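Local structure of enoyl-CoA hydratase subunit I (Geobacillus kaustophilus, 2PBP) at residues V15-L20 / E189-A194; A39-F44 / R51-T56; L113-D118 / F128-V133; L119-S124 / E184-E189. The protein probably adds water across the double bond of enoyl-CoA thioesters, the hydration step of fatty-acid beta-oxidation. All blocks are in the same frame, centred on the assembly; numbering follows the deposited sequence.

Overall arrangement
The four contacts lie within the crotonase-type core. Interactions 1, 2 and 4 reach the same mixed sheet. Helix 31-46 covers one face of it in interaction 2. Helix 186-198 covers the other face and serves both interaction 1 and interaction 4, which share Glu189. The centre of interaction 1 lies about 9 Å from those of interactions 2 and 4. The centre of interaction 3 is about 17 to 19 Å from the other centres; this contact links helix 109-115 to strand 127-129. Along the chain, interaction 1 spans the other three, interaction 2 closes first, and interactions 3 and 4 interleave. Early and late parts of the chain thus meet, and interactions 3 and 4 also touch the second subunit.

Interaction 1. Residues V15-L20 / E189-A194; sequences VGIIEL and ETMRLA
Val15 and Ala194 fit a fork onto a knob. The two methyls of Val15 straddle the CB of Ala194, with Val15 CG2 at 3.8 Å and Val15 CG1 at 4.0 Å from Ala194 CB. On its other flank Val15 CG1 meets the thioether methyl of Met191, and Val15 CG1 to Met191 CE is 3.6 Å. Met191 does not point straight at the strand. Its chain bends at chi2 (-56°) and again at chi3 (-67°), and this double bend brings the sulfur and methyl over to the strand side chains. Met191 CE then fills the dip between Val15 and Ile17, lying 3.8 Å from Ile17 CD1.

This is helix-on-sheet packing within the crotonase fold. Helix 186-198 covers one face of the mixed sheet, and the segments run roughly antiparallel, at 145°, with axes 9.9 Å apart. Strand 15-20 is hydrogen-bonded to strand 52-57, whose Val54 touches both Val15 and Ile17 and whose Val52 touches Ala194. An alanine in place of Val15 would lose both prongs of the fork, and this would probably open a gap beside Ala194 and leave the methyl of Met191 freer to turn.

Ile17 and Met191 come tip to tip. Ile17 CD1 stands 3.2 Å from Met191 SD, which is unusually short for a methyl and a sulfur and is to be read with caution. On the side of the helix turned from the strand, Arg192 NH1 bridges Glu189 OE2 at 2.9 Å, the carboxylate lying at the edge of the guanidinium and in its plane.

Interaction 2. Residues A39-F44 / R51-T56; sequences AAVEAF and RVIVLT
Ile53 points from its strand at the face of the helix turned to the sheet, between Phe44 and Val41. The two segments belong to a beta-alpha-beta unit made of strand 15-20, helix 31-46 and strand 52-57. The helix runs back nearly antiparallel to the strand, at 162°, and their axes are 9.7 Å apart.

The main side chains meet at different angles. Ile53 carries CG1 anti to its carbonyl carbon (chi1 -62°), and its chain extends from there (chi2 166°). This takes CD1 up to the helix, where Ile53 CD1 lies 3.8 Å from Phe44 CB. Phe44 thus meets the strand with the root of its side chain and not with its ring. The ring turns aside, and Phe44 packs on Ile18 and Val50.

Val41 and Leu55 cross at about a right angle. One branch of each does the touching, with Val41 CG2 at 4.1 Å from Leu55 CD2. The other branch of Val41 faces Ile53 more loosely, Val41 CG1 being 4.4 Å from Ile53 CD1. Ile18 of strand 15-20 touches Val41, Phe44 and Leu55, so it completes this apolar layer. Met98 of the next strand packs on Val41 and Ile53.

No hydrogen bond joins the two segments. The nearest polar atom to the tip of Ile53 is a helix carbonyl oxygen: Val41 O lies 4.0 Å from Ile53 CD1.

Interaction 3. Residues L113-D118 / F128-V133; sequences LALSCD and FGFPEV
Leu115 and Phe130 approach from opposite directions and make the closer half of this contact. One methyl of the leucine meets the far end of the ring, with Leu115 CD1 at 4.1 Å from Phe130 CZ. The methyl sits at the ring edge, near its plane, not over a face. Phe111 stacks on Phe130, and Leu147 of helix 143-151 packs on it as well.

The second half is looser. Ala114 CB stands 4.4 Å from Phe128 CE1, again at the ring edge. Phe111 also meets Phe128, with the ring planes at about 45°, and Val102 touches both Ala114 and Phe128.

Beyond Phe130 the chain turns outward through the partly exposed Pro131, Glu132 and Val133. Glu132 folds back, so that Glu132 OE1 comes to 3.6 Å from Phe130 CD1, in the ring plane. The contact joins helix 109-115 to strand 127-129 of the smaller sheet in the crotonase fold. The carbonyl oxygens of Leu115 and Cys117 accept hydrogen bonds from Lys154 NZ of the second subunit.

With no hydrogen bond between the segments, the join rests on methyl groups against ring edges, and polar links here run to other partners such as that lysine.

Interaction 4. Residues L119-S124 / E184-E189; sequences LIVASS and ELLMEE
Val121 is the first residue of 119-124 to meet 184-189, and it meets Leu186. The two side chains slide past each other in opposite directions. Val121 CG1 touches Leu186 CD1 at 3.6 Å. The same leucine methyl also lies against the strand backbone, with Leu186 CD1 at 3.6 Å from Val121 O. Leu186 has CG anti to its backbone N (chi1 177°), which swings both methyls across to the strand. Val121 is further covered by Thr190 and Leu193, one and two turns along the helix.

Ala122 offers only its backbone, its C atom being 4.0 Å from Leu186 CD1. Its methyl points away from the helix, to the other face of the sheet, where Phe128 packs on it.

At Ser123 the second branch of the leucine takes over, and Leu186 CD2 lies 3.9 Å from Ser123 CB. Only the carbon of the serine side chain is used here. OG is anti to the backbone N (chi1 158°) and is hydrogen-bonded to the N of Ala125. The CA atoms of Ser123 and Leu186 are 5.8 Å apart, so helix and strand come close at this end.

Leu186 thus plugs the start of its helix onto a parallel strand of the crotonase core. Val181 of the neighbouring strand and Asn103 also touch it. Glu189, one turn on, sends its carboxylate away from the strand to a salt bridge with Arg179. Ser123 OG and the Glu189 carboxylate have their polar partners elsewhere, and the joint is held by apolar packing, with no hydrogen bond between the two segments.

Interaction 1. Residues V15-L20 / E189-A194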
# COMPACT_ATOMS: atom_id res chain seq x y z
N VAL A 15 -1.68 16.80 -18.74
CA VAL A 15 -1.96 15.38 -18.94
C VAL A 15 -1.58 14.94 -20.35
O VAL A 15 -2.04 15.51 -21.34
CB VAL A 15 -3.46 15.06 -18.70
CG1 VAL A 15 -3.73 13.58 -18.91
CG2 VAL A 15 -3.86 15.47 -17.28
N GLY A 16 -0.73 13.92 -20.44
CA GLY A 16 -0.33 13.41 -21.74
C GLY A 16 -1.17 12.18 -22.03
O GLY A 16 -1.29 11.29 -21.18
N ILE A 17 -1.78 12.15 -23.21
CA ILE A 17 -2.62 11.02 -23.59
C ILE A 17 -2.01 10.22 -24.74
O ILE A 17 -1.57 10.78 -25.74
CB ILE A 17 -4.04 11.50 -24.04
CG1 ILE A 17 -4.68 12.37 -22.96
CG2 ILE A 17 -4.92 10.30 -24.35
CD1 ILE A 17 -4.88 11.74 -21.56
N ILE A 18 -1.98 8.90 -24.57
CA ILE A 18 -1.48 8.02 -25.61
C ILE A 18 -2.63 7.09 -25.97
O ILE A 18 -3.08 6.29 -25.15
CB ILE A 18 -0.27 7.20 -25.13
CG1 ILE A 18 0.91 8.14 -24.84
CG2 ILE A 18 0.11 6.18 -26.19
CD1 ILE A 18 2.05 7.51 -24.05
N GLU A 19 -3.12 7.22 -27.20
CA GLU A 19 -4.23 6.40 -27.66
C GLU A 19 -3.75 5.36 -28.66
O GLU A 19 -3.20 5.71 -29.71
CB GLU A 19 -5.29 7.30 -28.31
CG GLU A 19 -6.38 6.56 -29.08
CD GLU A 19 -7.36 7.51 -29.75
OE1 GLU A 19 -6.94 8.63 -30.13
OE2 GLU A 19 -8.54 7.13 -29.91
N LEU A 20 -3.92 4.09 -28.34
CA LEU A 20 -3.53 3.03 -29.26
C LEU A 20 -4.45 3.24 -30.45
O LEU A 20 -5.67 3.32 -30.29
CB LEU A 20 -3.75 1.65 -28.63
CG LEU A 20 -3.12 1.46 -27.25
CD1 LEU A 20 -3.19 -0.01 -26.84
CD2 LEU A 20 -1.67 1.92 -27.27
N GLU A 189 -14.27 10.98 -16.98
CA GLU A 189 -13.92 10.66 -15.60
C GLU A 189 -12.42 10.48 -15.42
O GLU A 189 -11.85 10.96 -14.43
CB GLU A 189 -14.65 9.40 -15.15
CG GLU A 189 -16.16 9.57 -15.00
CD GLU A 189 -16.53 10.62 -13.96
OE1 GLU A 189 -16.01 10.53 -12.83
OE2 GLU A 189 -17.33 11.52 -14.27
N THR A 190 -11.77 9.79 -16.35
CA THR A 190 -10.33 9.57 -16.26
C THR A 190 -9.56 10.89 -16.33
O THR A 190 -8.63 11.11 -15.56
CB THR A 190 -9.82 8.64 -17.39
OG1 THR A 190 -10.52 7.39 -17.32
CG2 THR A 190 -8.33 8.38 -17.23
N MET A 191 -9.95 11.76 -17.25
CA MET A 191 -9.27 13.04 -17.39
C MET A 191 -9.49 13.93 -16.17
O MET A 191 -8.62 14.72 -15.81
CB MET A 191 -9.74 13.76 -18.66
CG MET A 191 -9.31 13.06 -19.95
SD MET A 191 -7.51 12.83 -20.05
CE MET A 191 -6.96 14.54 -20.18
N ARG A 192 -10.66 13.81 -15.55
CA ARG A 192 -10.93 14.60 -14.36
C ARG A 192 -10.00 14.15 -13.25
O ARG A 192 -9.42 14.96 -12.53
CB ARG A 192 -12.39 14.43 -13.92
CG ARG A 192 -12.76 15.23 -12.69
CD ARG A 192 -14.27 15.32 -12.53
NE ARG A 192 -14.88 15.96 -13.69
CZ ARG A 192 -15.68 15.34 -14.55
NH1 ARG A 192 -15.95 14.05 -14.40
NH2 ARG A 192 -16.19 16.00 -15.58
N LEU A 193 -9.85 12.83 -13.12
CA LEU A 193 -8.97 12.26 -12.10
C LEU A 193 -7.52 12.66 -12.36
O LEU A 193 -6.81 13.08 -11.45
CB LEU A 193 -9.08 10.73 -12.11
CG LEU A 193 -8.07 9.97 -11.24
CD1 LEU A 193 -8.27 10.35 -9.77
CD2 LEU A 193 -8.26 8.47 -11.43
N ALA A 194 -7.09 12.55 -13.62
CA ALA A 194 -5.73 12.91 -14.00
C ALA A 194 -5.51 14.39 -13.73
O ALA A 194 -4.43 14.80 -13.28
CB ALA A 194 -5.49 12.59 -15.47

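Interaction 2. Residues A39-F44 / R51-T56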
# COMPACT_ATOMS: atom_id res chain seq x y z
N ALA A 39 8.22 4.24 -26.70
CA ALA A 39 8.81 5.49 -27.16
C ALA A 39 7.95 6.68 -26.75
O ALA A 39 8.46 7.68 -26.26
CB ALA A 39 8.97 5.45 -28.67
N ALA A 40 6.64 6.56 -26.95
CA ALA A 40 5.72 7.64 -26.60
C ALA A 40 5.68 7.89 -25.09
O ALA A 40 5.70 9.04 -24.64
CB ALA A 40 4.32 7.32 -27.11
N VAL A 41 5.62 6.81 -24.32
CA VAL A 41 5.59 6.94 -22.86
C VAL A 41 6.88 7.54 -22.31
O VAL A 41 6.84 8.41 -21.44
CB VAL A 41 5.32 5.58 -22.18
CG1 VAL A 41 5.44 5.73 -20.67
CG2 VAL A 41 3.93 5.08 -22.55
N GLU A 42 8.03 7.09 -22.81
CA GLU A 42 9.28 7.63 -22.32
C GLU A 42 9.41 9.11 -22.67
O GLU A 42 9.99 9.89 -21.92
CB GLU A 42 10.47 6.83 -22.87
CG GLU A 42 10.51 5.38 -22.37
CD GLU A 42 11.80 4.67 -22.72
OE1 GLU A 42 12.42 5.01 -23.75
OE2 GLU A 42 12.20 3.75 -21.97
N ALA A 43 8.85 9.50 -23.81
CA ALA A 43 8.90 10.90 -24.24
C ALA A 43 8.12 11.77 -23.25
O ALA A 43 8.61 12.80 -22.79
CB ALA A 43 8.31 11.04 -25.63
N PHE A 44 6.90 11.35 -22.92
CA PHE A 44 6.08 12.09 -21.96
C PHE A 44 6.71 12.04 -20.57
O PHE A 44 6.60 12.99 -19.80
CB PHE A 44 4.66 11.51 -21.89
CG PHE A 44 3.73 11.99 -22.98
CD1 PHE A 44 3.88 13.26 -23.54
CD2 PHE A 44 2.66 11.20 -23.39
CE1 PHE A 44 2.97 13.73 -24.50
CE2 PHE A 44 1.74 11.66 -24.34
CZ PHE A 44 1.90 12.92 -24.89
N ARG A 51 2.44 15.84 -16.11
CA ARG A 51 2.39 15.35 -14.74
C ARG A 51 1.68 14.01 -14.60
O ARG A 51 1.86 13.30 -13.61
CB ARG A 51 1.71 16.39 -13.85
CG ARG A 51 2.42 17.73 -13.86
CD ARG A 51 1.81 18.68 -12.83
NE ARG A 51 2.60 19.91 -12.71
CZ ARG A 51 2.44 20.80 -11.73
NH1 ARG A 51 1.52 20.60 -10.79
NH2 ARG A 51 3.20 21.88 -11.70
N VAL A 52 0.86 13.68 -15.60
CA VAL A 52 0.12 12.42 -15.60
C VAL A 52 0.03 11.91 -17.04
O VAL A 52 -0.16 12.69 -17.97
CB VAL A 52 -1.32 12.58 -15.05
CG1 VAL A 52 -2.00 11.22 -14.92
CG2 VAL A 52 -1.29 13.29 -13.69
N ILE A 53 0.17 10.60 -17.20
CA ILE A 53 0.09 9.97 -18.51
C ILE A 53 -1.11 9.03 -18.49
O ILE A 53 -1.27 8.24 -17.56
CB ILE A 53 1.37 9.15 -18.81
CG1 ILE A 53 2.59 10.08 -18.84
CG2 ILE A 53 1.21 8.40 -20.13
CD1 ILE A 53 3.94 9.36 -18.79
N VAL A 54 -1.95 9.14 -19.51
CA VAL A 54 -3.13 8.28 -19.62
C VAL A 54 -3.03 7.43 -20.88
O VAL A 54 -2.75 7.94 -21.96
CB VAL A 54 -4.43 9.12 -19.69
CG1 VAL A 54 -5.62 8.21 -19.99
CG2 VAL A 54 -4.64 9.85 -18.38
N LEU A 55 -3.23 6.12 -20.73
CA LEU A 55 -3.19 5.20 -21.85
C LEU A 55 -4.61 4.72 -22.10
O LEU A 55 -5.34 4.40 -21.16
CB LEU A 55 -2.32 3.98 -21.54
CG LEU A 55 -0.86 4.15 -21.13
CD1 LEU A 55 -0.22 2.78 -21.01
CD2 LEU A 55 -0.12 5.00 -22.15
N THR A 56 -5.01 4.67 -23.37
CA THR A 56 -6.34 4.20 -23.71
C THR A 56 -6.33 3.68 -25.14
O THR A 56 -5.39 3.92 -25.89
CB THR A 56 -7.39 5.32 -23.54
OG1 THR A 56 -8.70 4.74 -23.48
CG2 THR A 56 -7.34 6.29 -24.71

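Interaction 3. Residues L113-D118 / F128-V133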
# COMPACT_ATOMS: atom_id res chain seq x y z
N LEU A 113 -0.56 -4.56 -20.14
CA LEU A 113 -0.32 -3.14 -20.32
C LEU A 113 -1.07 -2.35 -19.24
O LEU A 113 -0.52 -1.44 -18.63
CB LEU A 113 -0.78 -2.69 -21.71
CG LEU A 113 -0.61 -1.20 -22.04
CD1 LEU A 113 0.87 -0.81 -21.98
CD2 LEU A 113 -1.17 -0.92 -23.43
N ALA A 114 -2.32 -2.72 -19.00
CA ALA A 114 -3.11 -2.04 -17.98
C ALA A 114 -2.46 -2.22 -16.60
O ALA A 114 -2.38 -1.28 -15.81
CB ALA A 114 -4.54 -2.56 -17.96
N LEU A 115 -2.01 -3.44 -16.32
CA LEU A 115 -1.38 -3.74 -15.04
C LEU A 115 -0.08 -2.96 -14.84
O LEU A 115 0.34 -2.72 -13.71
CB LEU A 115 -1.12 -5.25 -14.91
CG LEU A 115 -2.37 -6.13 -14.80
CD1 LEU A 115 -1.99 -7.59 -14.93
CD2 LEU A 115 -3.08 -5.87 -13.47
N SER A 116 0.56 -2.56 -15.94
CA SER A 116 1.80 -1.80 -15.88
C SER A 116 1.55 -0.35 -15.46
O SER A 116 2.47 0.36 -15.08
CB SER A 116 2.51 -1.82 -17.24
OG SER A 116 2.89 -3.14 -17.60
N CYS A 117 0.29 0.08 -15.52
CA CYS A 117 -0.05 1.44 -15.11
C CYS A 117 -0.23 1.48 -13.60
O CYS A 117 -0.34 0.44 -12.96
CB CYS A 117 -1.32 1.90 -15.83
SG CYS A 117 -1.09 2.08 -17.62
N ASP A 118 -0.26 2.69 -13.03
CA ASP A 118 -0.40 2.84 -11.58
C ASP A 118 -1.83 2.75 -11.07
O ASP A 118 -2.07 2.28 -9.96
CB ASP A 118 0.20 4.17 -11.15
CG ASP A 118 1.63 4.34 -11.62
OD1 ASP A 118 2.45 3.44 -11.32
OD2 ASP A 118 1.93 5.35 -12.29
N PHE A 128 -10.98 -8.28 -18.69
CA PHE A 128 -9.55 -8.55 -18.55
C PHE A 128 -9.32 -10.05 -18.52
O PHE A 128 -10.09 -10.79 -17.91
CB PHE A 128 -9.03 -7.94 -17.24
CG PHE A 128 -9.30 -6.47 -17.10
CD1 PHE A 128 -8.37 -5.53 -17.52
CD2 PHE A 128 -10.50 -6.02 -16.55
CE1 PHE A 128 -8.61 -4.17 -17.39
CE2 PHE A 128 -10.76 -4.66 -16.41
CZ PHE A 128 -9.81 -3.73 -16.84
N GLY A 129 -8.26 -10.51 -19.17
CA GLY A 129 -7.99 -11.94 -19.16
C GLY A 129 -6.68 -12.32 -19.82
O GLY A 129 -6.05 -11.50 -20.50
N PHE A 130 -6.28 -13.57 -19.62
CA PHE A 130 -5.05 -14.12 -20.19
C PHE A 130 -5.39 -15.39 -20.95
O PHE A 130 -5.26 -16.50 -20.43
CB PHE A 130 -4.06 -14.43 -19.07
CG PHE A 130 -3.47 -13.21 -18.42
CD1 PHE A 130 -2.69 -12.33 -19.16
CD2 PHE A 130 -3.72 -12.94 -17.08
CE1 PHE A 130 -2.15 -11.19 -18.56
CE2 PHE A 130 -3.19 -11.80 -16.48
CZ PHE A 130 -2.40 -10.93 -17.22
N PRO A 131 -5.83 -15.25 -22.21
CA PRO A 131 -6.19 -16.40 -23.04
C PRO A 131 -4.99 -17.15 -23.60
O PRO A 131 -5.16 -18.15 -24.29
CB PRO A 131 -7.05 -15.77 -24.12
CG PRO A 131 -6.38 -14.45 -24.33
CD PRO A 131 -6.12 -13.98 -22.91
N GLU A 132 -3.78 -16.67 -23.30
CA GLU A 132 -2.56 -17.30 -23.80
C GLU A 132 -2.50 -18.81 -23.57
O GLU A 132 -2.05 -19.56 -24.43
CB GLU A 132 -1.31 -16.67 -23.17
CG GLU A 132 -0.98 -15.27 -23.66
CD GLU A 132 -1.49 -14.19 -22.73
OE1 GLU A 132 -2.58 -14.37 -22.16
OE2 GLU A 132 -0.81 -13.16 -22.59
N VAL A 133 -2.96 -19.25 -22.40
CA VAL A 133 -2.94 -20.67 -22.08
C VAL A 133 -3.69 -21.53 -23.09
O VAL A 133 -3.30 -22.67 -23.35
CB VAL A 133 -3.50 -20.93 -20.65
CG1 VAL A 133 -4.96 -20.50 -20.58
CG2 VAL A 133 -3.36 -22.40 -20.30

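Interaction 4. Residues L119-S124 / E184-E189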
# COMPACT_ATOMS: atom_id res chain seq x y z
N LEU A 119 -2.76 3.23 -11.89
CA LEU A 119 -4.18 3.20 -11.55
C LEU A 119 -4.92 2.79 -12.80
O LEU A 119 -4.47 3.06 -13.92
CB LEU A 119 -4.68 4.59 -11.13
CG LEU A 119 -4.03 5.32 -9.96
CD1 LEU A 119 -4.63 6.71 -9.83
CD2 LEU A 119 -4.23 4.52 -8.68
N ILE A 120 -6.06 2.13 -12.62
CA ILE A 120 -6.86 1.70 -13.76
C ILE A 120 -8.31 2.16 -13.60
O ILE A 120 -8.96 1.84 -12.61
CB ILE A 120 -6.86 0.16 -13.91
CG1 ILE A 120 -5.43 -0.36 -14.08
CG2 ILE A 120 -7.73 -0.24 -15.10
CD1 ILE A 120 -5.27 -1.87 -13.89
N VAL A 121 -8.80 2.92 -14.57
CA VAL A 121 -10.19 3.38 -14.57
C VAL A 121 -10.78 2.57 -15.72
O VAL A 121 -10.29 2.65 -16.84
CB VAL A 121 -10.32 4.87 -14.88
CG1 VAL A 121 -11.79 5.26 -14.95
CG2 VAL A 121 -9.60 5.69 -13.81
N ALA A 122 -11.82 1.80 -15.44
CA ALA A 122 -12.41 0.96 -16.47
C ALA A 122 -13.85 1.25 -16.83
O ALA A 122 -14.64 1.72 -16.00
CB ALA A 122 -12.28 -0.51 -16.07
N SER A 123 -14.17 0.97 -18.08
CA SER A 123 -15.51 1.13 -18.61
C SER A 123 -16.25 -0.17 -18.29
O SER A 123 -15.63 -1.17 -17.92
CB SER A 123 -15.47 1.31 -20.13
OG SER A 123 -16.71 0.96 -20.72
N SER A 124 -17.57 -0.14 -18.43
CA SER A 124 -18.37 -1.33 -18.19
C SER A 124 -18.15 -2.27 -19.38
O SER A 124 -18.49 -3.45 -19.33
CB SER A 124 -19.85 -0.96 -18.08
OG SER A 124 -20.09 -0.14 -16.95
N GLU A 184 -19.51 5.87 -22.10
CA GLU A 184 -19.47 7.26 -22.53
C GLU A 184 -18.92 8.25 -21.51
O GLU A 184 -18.74 9.42 -21.82
CB GLU A 184 -20.86 7.71 -23.00
CG GLU A 184 -21.87 8.01 -21.90
CD GLU A 184 -22.24 6.80 -21.07
OE1 GLU A 184 -22.18 5.67 -21.58
OE2 GLU A 184 -22.61 7.00 -19.89
N LEU A 185 -18.65 7.78 -20.29
CA LEU A 185 -18.12 8.64 -19.24
C LEU A 185 -16.67 8.33 -18.90
O LEU A 185 -16.03 9.06 -18.14
CB LEU A 185 -18.96 8.51 -17.97
CG LEU A 185 -20.43 8.92 -18.04
CD1 LEU A 185 -21.11 8.63 -16.70
CD2 LEU A 185 -20.53 10.39 -18.38
N LEU A 186 -16.15 7.24 -19.46
CA LEU A 186 -14.78 6.81 -19.17
C LEU A 186 -13.69 7.88 -19.32
O LEU A 186 -12.97 8.17 -18.36
CB LEU A 186 -14.41 5.60 -20.04
CG LEU A 186 -12.97 5.12 -19.88
CD1 LEU A 186 -12.73 4.70 -18.43
CD2 LEU A 186 -12.70 3.96 -20.82
N MET A 187 -13.56 8.46 -20.51
CA MET A 187 -12.53 9.48 -20.72
C MET A 187 -12.74 10.72 -19.87
O MET A 187 -11.79 11.26 -19.31
CB MET A 187 -12.45 9.86 -22.20
CG MET A 187 -11.84 8.78 -23.08
SD MET A 187 -10.28 8.13 -22.40
CE MET A 187 -9.20 9.53 -22.60
N GLU A 188 -13.99 11.17 -19.78
CA GLU A 188 -14.31 12.35 -18.99
C GLU A 188 -13.88 12.13 -17.54
O GLU A 188 -13.22 12.97 -16.94
CB GLU A 188 -15.81 12.62 -19.03
CG GLU A 188 -16.25 13.78 -18.17
CD GLU A 188 -17.75 13.84 -18.01
OE1 GLU A 188 -18.46 13.80 -19.04
OE2 GLU A 188 -18.23 13.92 -16.86
N GLU A 189 -14.27 10.98 -16.98
CA GLU A 189 -13.92 10.66 -15.60
C GLU A 189 -12.42 10.48 -15.42
O GLU A 189 -11.85 10.96 -14.43
CB GLU A 189 -14.65 9.40 -15.15
CG GLU A 189 -16.16 9.57 -15.00
CD GLU A 189 -16.53 10.62 -13.96
OE1 GLU A 189 -16.01 10.53 -12.83
OE2 GLU A 189 -17.33 11.52 -14.27